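Local coordinates for protein glucose 1-dehydrogenase (Haloferax mediterranei, PDB 2B5W) that catalyses the zinc- and NAD(P)+-dependent oxidation of D-glucose and other aldose sugars, preferring NADP+ as electron acceptor, at residues G182-G185 against L186-A190. The protein carries 1 engineered substitution. Sequence-based numbering, arbitrary orientation.
Sequences GSLG and LLTLA. With NAP (NADP nicotinamide-adenine-dinucleotide phosphate), chain I.
Thr188 folds its hydroxyl back onto the preceding helical turn, where OG1 lies 2.7 Å from O of Leu184. That carbonyl oxygen is gripped twice: the hydroxyl donates from above the carbonyl plane, 37° out of it, while N of Thr188 makes the helical bond to O of Leu184, 2.9 Å long, from the opposite face. The torsion that sets OG1 anti to its own carbonyl carbon (chi1 -62°) permits this reach. Leu184 crosses the threonine obliquely, its CD1 4.0 Å from OG1, and both side chains meet Thr155 of helix 149-164, whose OG1 is hydrogen-bonded to that of Thr188. A valine in place of Thr188 would probably leave the hydroxyl of Thr155 without this mate and take one of the two donors from the carbonyl of Leu184. The other branch of Leu184, CD2, turns to the cofactor, 3.8 Å from C6N of the nicotinamide ring of NADP. Leu186 leans over the N-cap residue Gly182, with CG 3.4 Å from the carbonyl O that its own amide N also binds, and its side chain continues to Ile218 and Leu327. At the helix start, N of Leu184 donates to the phosphate oxygen O1N of NADP, 3.2 Å away, and the helix dipole is likely to add to the attraction. Gly182 brings its CA to 3.4 Å from O5B of NADP, where a side chain would collide with the cofactor. Gly182 and Gly185, with Gly180, fit the GxGxxG fingerprint of a Rossmann fold, in which the first beta-alpha-beta unit, here strand 175-179, helix 183-194 and strand 201-206, presents its helix N-terminus to the dinucleotide pyrophosphate.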
loop_
_atom_site.group_PDB
_atom_site.type_symbol
_atom_site.label_atom_id
_atom_site.label_comp_id
_atom_site.label_asym_id
_atom_site.label_seq_id
_atom_site.Cartn_x
_atom_site.Cartn_y
_atom_site.Cartn_z
ATOM N N GLY A 182 -22.034 -3.759 7.583
ATOM C CA GLY A 182 -22.631 -2.553 8.105
ATOM C C GLY A 182 -22.968 -1.610 6.954
ATOM O O GLY A 182 -22.780 -1.967 5.785
ATOM N N SER A 183 -23.477 -0.418 7.261
ATOM C CA SER A 183 -23.907 0.437 6.148
ATOM C C SER A 183 -22.742 0.795 5.216
ATOM O O SER A 183 -22.931 0.933 4.023
ATOM C CB SER A 183 -24.648 1.684 6.640
ATOM O OG SER A 183 -23.840 2.542 7.398
ATOM N N LEU A 184 -21.550 0.983 5.765
ATOM C CA LEU A 184 -20.406 1.330 4.896
ATOM C C LEU A 184 -20.044 0.162 3.948
ATOM O O LEU A 184 -19.842 0.332 2.740
ATOM C CB LEU A 184 -19.193 1.795 5.716
ATOM C CG LEU A 184 -17.988 2.241 4.867
ATOM C CD1 LEU A 184 -18.322 3.426 3.954
ATOM C CD2 LEU A 184 -16.759 2.521 5.749
ATOM N N GLY A 185 -19.978 -1.041 4.496
ATOM C CA GLY A 185 -19.678 -2.202 3.693
ATOM C C GLY A 185 -20.718 -2.456 2.628
ATOM O O GLY A 185 -20.372 -2.740 1.497
ATOM N N LEU A 186 -22.002 -2.305 2.948
ATOM C CA LEU A 186 -23.027 -2.610 1.966
ATOM C C LEU A 186 -23.056 -1.531 0.875
ATOM O O LEU A 186 -23.216 -1.820 -0.296
ATOM C CB LEU A 186 -24.398 -2.747 2.613
ATOM C CG LEU A 186 -24.496 -3.913 3.604
ATOM C CD1 LEU A 186 -25.842 -3.880 4.302
ATOM C CD2 LEU A 186 -24.377 -5.225 2.916
ATOM N N LEU A 187 -22.920 -0.264 1.281
ATOM C CA LEU A 187 -22.811 0.809 0.284
ATOM C C LEU A 187 -21.622 0.552 -0.654
ATOM O O LEU A 187 -21.730 0.673 -1.888
ATOM C CB LEU A 187 -22.632 2.143 1.014
ATOM C CG LEU A 187 -22.827 3.459 0.322
ATOM C CD1 LEU A 187 -24.230 3.565 -0.221
ATOM C CD2 LEU A 187 -22.537 4.551 1.366
ATOM N N THR A 188 -20.495 0.169 -0.067
ATOM C CA THR A 188 -19.298 -0.104 -0.804
ATOM C C THR A 188 -19.494 -1.254 -1.792
ATOM O O THR A 188 -19.058 -1.181 -2.933
ATOM C CB THR A 188 -18.136 -0.375 0.130
ATOM O OG1 THR A 188 -17.887 0.793 0.924
ATOM C CG2 THR A 188 -16.897 -0.662 -0.602
ATOM N N LEU A 189 -20.185 -2.301 -1.360
ATOM C CA LEU A 189 -20.434 -3.432 -2.242
ATOM C C LEU A 189 -21.222 -3.003 -3.505
ATOM O O LEU A 189 -20.891 -3.417 -4.610
ATOM C CB LEU A 189 -21.157 -4.515 -1.444
ATOM C CG LEU A 189 -21.436 -5.833 -2.156
ATOM C CD1 LEU A 189 -20.178 -6.559 -2.480
ATOM C CD2 LEU A 189 -22.394 -6.672 -1.283
ATOM N N ALA A 190 -22.275 -2.190 -3.344
ATOM C CA ALA A 190 -23.029 -1.672 -4.464
ATOM C C ALA A 190 -22.181 -0.754 -5.323
ATOM O O ALA A 190 -22.265 -0.786 -6.561
ATOM C CB ALA A 190 -24.272 -0.929 -3.998
HETATM P PA NAP I . -20.762 -1.118 11.633
HETATM O O1A NAP I . -20.460 -1.343 13.036
HETATM O O2A NAP I . -22.228 -0.736 11.379
HETATM O O5B NAP I . -20.459 -2.402 10.768
HETATM C C5B NAP I . -19.402 -3.291 11.010
HETATM C C4B NAP I . -19.975 -4.612 10.545
HETATM O O4B NAP I . -18.922 -5.548 10.514
HETATM C C3B NAP I . -21.080 -5.165 11.466
HETATM O O3B NAP I . -22.306 -5.384 10.787
HETATM C C2B NAP I . -20.482 -6.468 12.003
HETATM O O2B NAP I . -21.390 -7.554 12.077
HETATM C C1B NAP I . -19.409 -6.784 10.989
HETATM N N9A NAP I . -18.317 -7.526 11.588
HETATM C C8A NAP I . -17.527 -7.126 12.641
HETATM N N7A NAP I . -16.636 -8.103 12.896
HETATM C C5A NAP I . -16.885 -9.148 12.038
HETATM C C6A NAP I . -16.309 -10.407 11.839
HETATM N N6A NAP I . -15.312 -10.883 12.615
HETATM N N1A NAP I . -16.804 -11.229 10.853
HETATM C C2A NAP I . -17.840 -10.821 10.040
HETATM N N3A NAP I . -18.424 -9.580 10.227
HETATM C C4A NAP I . -17.942 -8.761 11.193
HETATM O O3 NAP I . -19.956 0.135 11.070
HETATM P PN NAP I . -20.030 0.912 9.652
HETATM O O1N NAP I . -20.338 -0.008 8.519
HETATM O O2N NAP I . -20.755 2.219 9.759
HETATM O O5D NAP I . -18.447 1.109 9.751
HETATM C C5D NAP I . -17.566 0.049 9.433
HETATM C C4D NAP I . -16.158 0.346 9.945
HETATM O O4D NAP I . -15.658 1.478 9.227
HETATM C C3D NAP I . -16.099 0.711 11.431
HETATM O O3D NAP I . -14.975 0.119 12.052
HETATM C C2D NAP I . -15.994 2.232 11.403
HETATM O O2D NAP I . -15.437 2.815 12.552
HETATM C C1D NAP I . -15.147 2.441 10.148
HETATM N N1N NAP I . -15.308 3.728 9.462
HETATM C C2N NAP I . -14.144 4.320 9.078
HETATM C C3N NAP I . -14.186 5.475 8.350
HETATM C C7N NAP I . -12.867 5.954 7.817
HETATM O O7N NAP I . -12.963 7.229 7.268
HETATM N N7N NAP I . -11.761 5.165 7.909
HETATM C C4N NAP I . -15.394 6.101 8.019
HETATM C C5N NAP I . -16.574 5.479 8.409
HETATM C C6N NAP I . -16.524 4.268 9.113
HETATM P P2B NAP I . -22.275 -7.862 13.441
HETATM O O1X NAP I . -23.242 -6.825 13.696
HETATM O O2X NAP I . -22.906 -9.233 13.121
HETATM O O3X NAP I . -21.318 -7.993 14.631
#